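Protein B (Streptococcus agalactiae, PDB 5H6I) is a secreted, pore-forming CAMP factor that permeabilises membranes and binds the Fc region of IgG. Local coordinates at residues S49-N54 with D104-I109. Sequence-based numbering, arbitrary orientation.
Sequences SIQLRN and DVIEAI
The carboxamide of Gln51 turns one face to Ile106, and the methyl CG2 of Ile106 sits over that face, displaced from its centre to the side away from OE1. Gln51 NE2 makes the nearest approach, 3.4 Å from Ile106 CG2, while Gln51 CD is 3.7 Å from the same methyl. This is van der Waals contact between an amide and a methyl group, and no hydrogen bond joins the two segments. With CG anti to the backbone N (chi1 -161°) and the chain extended beyond it, Gln51 carries its amide across Ile106, and its CG also meets Ile106 CG2, at 3.8 Å.

The other branch of Ile106 packs on Leu52. Leu52 CD2 lies 3.7 Å from Ile106 CG1, and the terminal methyl CD1 of Ile106 reaches both neighbours, 4.1 Å from Leu52 CG and 4.2 Å from Gln51 CB. Leu52 does not point directly at the partner helix from its CB; its isobutyl group, set with CG anti to the carbonyl carbon (chi1 -78°), brings CD2 across. Ile72 and Val75 of helix 65-84 also touch Leu52, tying the buried contact to a third helix.

The backbones run in roughly the same direction, with Leu52 CA and Ile106 CA 7.2 Å apart. Asp48 and Ile55 also touch Ile106, so the isoleucine fits among Asp48, Gln51, Leu52 and Ile55, spaced i, i+3, i+4 and i+7 on helix 35-58: knobs-into-holes packing, here joining helix 35-58 to helix 93-115 in the N-terminal helical bundle of the CAMP factor.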
ATOM      1  N   SER A  49       4.229   4.027  12.167  1.00 59.63           N
ATOM      2  CA  SER A  49       4.861   5.075  11.373  1.00 57.77           C
ATOM      3  C   SER A  49       5.854   4.489  10.378  1.00 68.28           C
ATOM      4  O   SER A  49       5.950   4.957   9.237  1.00 71.02           O
ATOM      5  CB  SER A  49       5.552   6.086  12.289  1.00 64.03           C
ATOM      6  OG  SER A  49       6.005   7.211  11.556  1.00 73.83           O
ATOM      7  N   ILE A  50       6.599   3.463  10.790  1.00 68.88           N
ATOM      8  CA  ILE A  50       7.511   2.791   9.870  1.00 72.70           C
ATOM      9  C   ILE A  50       6.731   1.933   8.882  1.00 74.88           C
ATOM     10  O   ILE A  50       7.061   1.876   7.691  1.00 75.31           O
ATOM     11  CB  ILE A  50       8.542   1.963  10.657  1.00 72.93           C
ATOM     12  CG1 ILE A  50       9.477   2.884  11.443  1.00 79.39           C
ATOM     13  CG2 ILE A  50       9.341   1.063   9.724  1.00 70.66           C
ATOM     14  CD1 ILE A  50      10.224   3.877  10.579  1.00 80.38           C
ATOM     15  N   GLN A  51       5.680   1.261   9.354  1.00 66.17           N
ATOM     16  CA  GLN A  51       4.881   0.422   8.467  1.00 60.50           C
ATOM     17  C   GLN A  51       4.104   1.250   7.452  1.00 69.76           C
ATOM     18  O   GLN A  51       3.872   0.789   6.330  1.00 68.27           O
ATOM     19  CB  GLN A  51       3.928  -0.446   9.288  1.00 54.30           C
ATOM     20  CG  GLN A  51       3.380  -1.651   8.544  1.00 75.18           C
ATOM     21  CD  GLN A  51       2.987  -2.775   9.480  1.00 83.76           C
ATOM     22  OE1 GLN A  51       3.210  -2.699  10.688  1.00 77.70           O
ATOM     23  NE2 GLN A  51       2.397  -3.828   8.926  1.00 75.60           N
ATOM     24  N   LEU A  52       3.700   2.468   7.817  1.00 64.82           N
ATOM     25  CA  LEU A  52       2.889   3.277   6.914  1.00 58.49           C
ATOM     26  C   LEU A  52       3.734   4.037   5.897  1.00 67.49           C
ATOM     27  O   LEU A  52       3.252   4.321   4.795  1.00 74.52           O
ATOM     28  CB  LEU A  52       2.023   4.255   7.712  1.00 61.66           C
ATOM     29  CG  LEU A  52       0.770   3.656   8.357  1.00 60.53           C
ATOM     30  CD1 LEU A  52       0.148   4.642   9.330  1.00 49.69           C
ATOM     31  CD2 LEU A  52      -0.240   3.232   7.300  1.00 53.33           C
ATOM     32  N   ARG A  53       4.980   4.377   6.238  1.00 69.19           N
ATOM     33  CA  ARG A  53       5.840   5.033   5.257  1.00 72.33           C
ATOM     34  C   ARG A  53       6.316   4.053   4.192  1.00 74.71           C
ATOM     35  O   ARG A  53       6.539   4.450   3.043  1.00 74.87           O
ATOM     36  CB  ARG A  53       7.029   5.705   5.948  1.00 79.91           C
ATOM     37  CG  ARG A  53       7.915   4.773   6.755  1.00 88.35           C
ATOM     38  CD  ARG A  53       9.175   4.396   5.993  1.00 97.67           C
ATOM     39  NE  ARG A  53      10.250   3.983   6.890  1.00102.88           N
ATOM     40  CZ  ARG A  53      11.277   3.226   6.523  1.00100.41           C
ATOM     41  NH1 ARG A  53      11.370   2.794   5.273  1.00101.45           N
ATOM     42  NH2 ARG A  53      12.212   2.900   7.406  1.00 96.55           N
ATOM     43  N   ASN A  54       6.479   2.777   4.552  1.00 74.37           N
ATOM     44  CA  ASN A  54       6.740   1.752   3.546  1.00 69.08           C
ATOM     45  C   ASN A  54       5.569   1.638   2.581  1.00 85.84           C
ATOM     46  O   ASN A  54       5.752   1.594   1.359  1.00 83.12           O
ATOM     47  CB  ASN A  54       7.006   0.406   4.222  1.00 79.88           C
ATOM     48  CG  ASN A  54       8.300   0.391   5.009  1.00 90.28           C
ATOM     49  OD1 ASN A  54       9.276   1.044   4.638  1.00 98.27           O
ATOM     50  ND2 ASN A  54       8.315  -0.360   6.105  1.00 92.97           N
ATOM     51  N   ASP A 104      -5.855  -1.875  12.152  1.00 55.40           N
ATOM     52  CA  ASP A 104      -6.897  -2.279  11.215  1.00 55.07           C
ATOM     53  C   ASP A 104      -6.791  -1.517   9.901  1.00 56.14           C
ATOM     54  O   ASP A 104      -7.135  -2.056   8.843  1.00 50.72           O
ATOM     55  CB  ASP A 104      -8.276  -2.076  11.842  1.00 45.07           C
ATOM     56  CG  ASP A 104      -8.507  -2.972  13.043  1.00 61.83           C
ATOM     57  OD1 ASP A 104      -8.635  -4.200  12.855  1.00 68.28           O
ATOM     58  OD2 ASP A 104      -8.558  -2.449  14.177  1.00 63.31           O
ATOM     59  N   VAL A 105      -6.323  -0.267   9.948  1.00 48.59           N
ATOM     60  CA  VAL A 105      -6.066   0.479   8.718  1.00 55.05           C
ATOM     61  C   VAL A 105      -4.967  -0.201   7.913  1.00 52.62           C
ATOM     62  O   VAL A 105      -5.118  -0.462   6.714  1.00 50.89           O
ATOM     63  CB  VAL A 105      -5.705   1.941   9.039  1.00 49.25           C
ATOM     64  CG1 VAL A 105      -5.040   2.600   7.840  1.00 38.48           C
ATOM     65  CG2 VAL A 105      -6.940   2.716   9.459  1.00 44.61           C
ATOM     66  N   ILE A 106      -3.846  -0.508   8.570  1.00 50.58           N
ATOM     67  CA  ILE A 106      -2.730  -1.158   7.887  1.00 59.31           C
ATOM     68  C   ILE A 106      -3.142  -2.533   7.379  1.00 56.77           C
ATOM     69  O   ILE A 106      -2.802  -2.923   6.255  1.00 53.36           O
ATOM     70  CB  ILE A 106      -1.509  -1.241   8.824  1.00 49.38           C
ATOM     71  CG1 ILE A 106      -1.073   0.160   9.254  1.00 53.10           C
ATOM     72  CG2 ILE A 106      -0.362  -1.974   8.144  1.00 54.23           C
ATOM     73  CD1 ILE A 106      -0.046   0.166  10.366  1.00 61.86           C
ATOM     74  N   GLU A 107      -3.889  -3.286   8.191  1.00 56.61           N
ATOM     75  CA  GLU A 107      -4.295  -4.630   7.791  1.00 54.29           C
ATOM     76  C   GLU A 107      -5.204  -4.595   6.570  1.00 55.67           C
ATOM     77  O   GLU A 107      -5.146  -5.489   5.717  1.00 60.74           O
ATOM     78  CB  GLU A 107      -4.990  -5.338   8.953  1.00 54.96           C
ATOM     79  CG  GLU A 107      -4.097  -6.302   9.713  1.00 64.24           C
ATOM     80  CD  GLU A 107      -4.624  -6.614  11.098  1.00 61.62           C
ATOM     81  OE1 GLU A 107      -3.802  -6.830  12.013  1.00 71.10           O
ATOM     82  OE2 GLU A 107      -5.860  -6.643  11.271  1.00 58.92           O
ATOM     83  N   ALA A 108      -6.053  -3.570   6.465  1.00 56.33           N
ATOM     84  CA  ALA A 108      -6.916  -3.447   5.297  1.00 60.76           C
ATOM     85  C   ALA A 108      -6.118  -3.123   4.041  1.00 57.41           C
ATOM     86  O   ALA A 108      -6.493  -3.546   2.943  1.00 55.87           O
ATOM     87  CB  ALA A 108      -7.984  -2.383   5.539  1.00 55.06           C
ATOM     88  N   ILE A 109      -5.014  -2.386   4.180  1.00 47.95           N
ATOM     89  CA  ILE A 109      -4.218  -2.023   3.012  1.00 57.64           C
ATOM     90  C   ILE A 109      -3.435  -3.227   2.499  1.00 52.99           C
ATOM     91  O   ILE A 109      -3.384  -3.480   1.290  1.00 52.16           O
ATOM     92  CB  ILE A 109      -3.293  -0.840   3.344  1.00 57.81           C
ATOM     93  CG1 ILE A 109      -4.126   0.385   3.722  1.00 61.03           C
ATOM     94  CG2 ILE A 109      -2.392  -0.530   2.164  1.00 48.62           C
ATOM     95  CD1 ILE A 109      -3.431   1.320   4.678  1.00 61.87           C
TER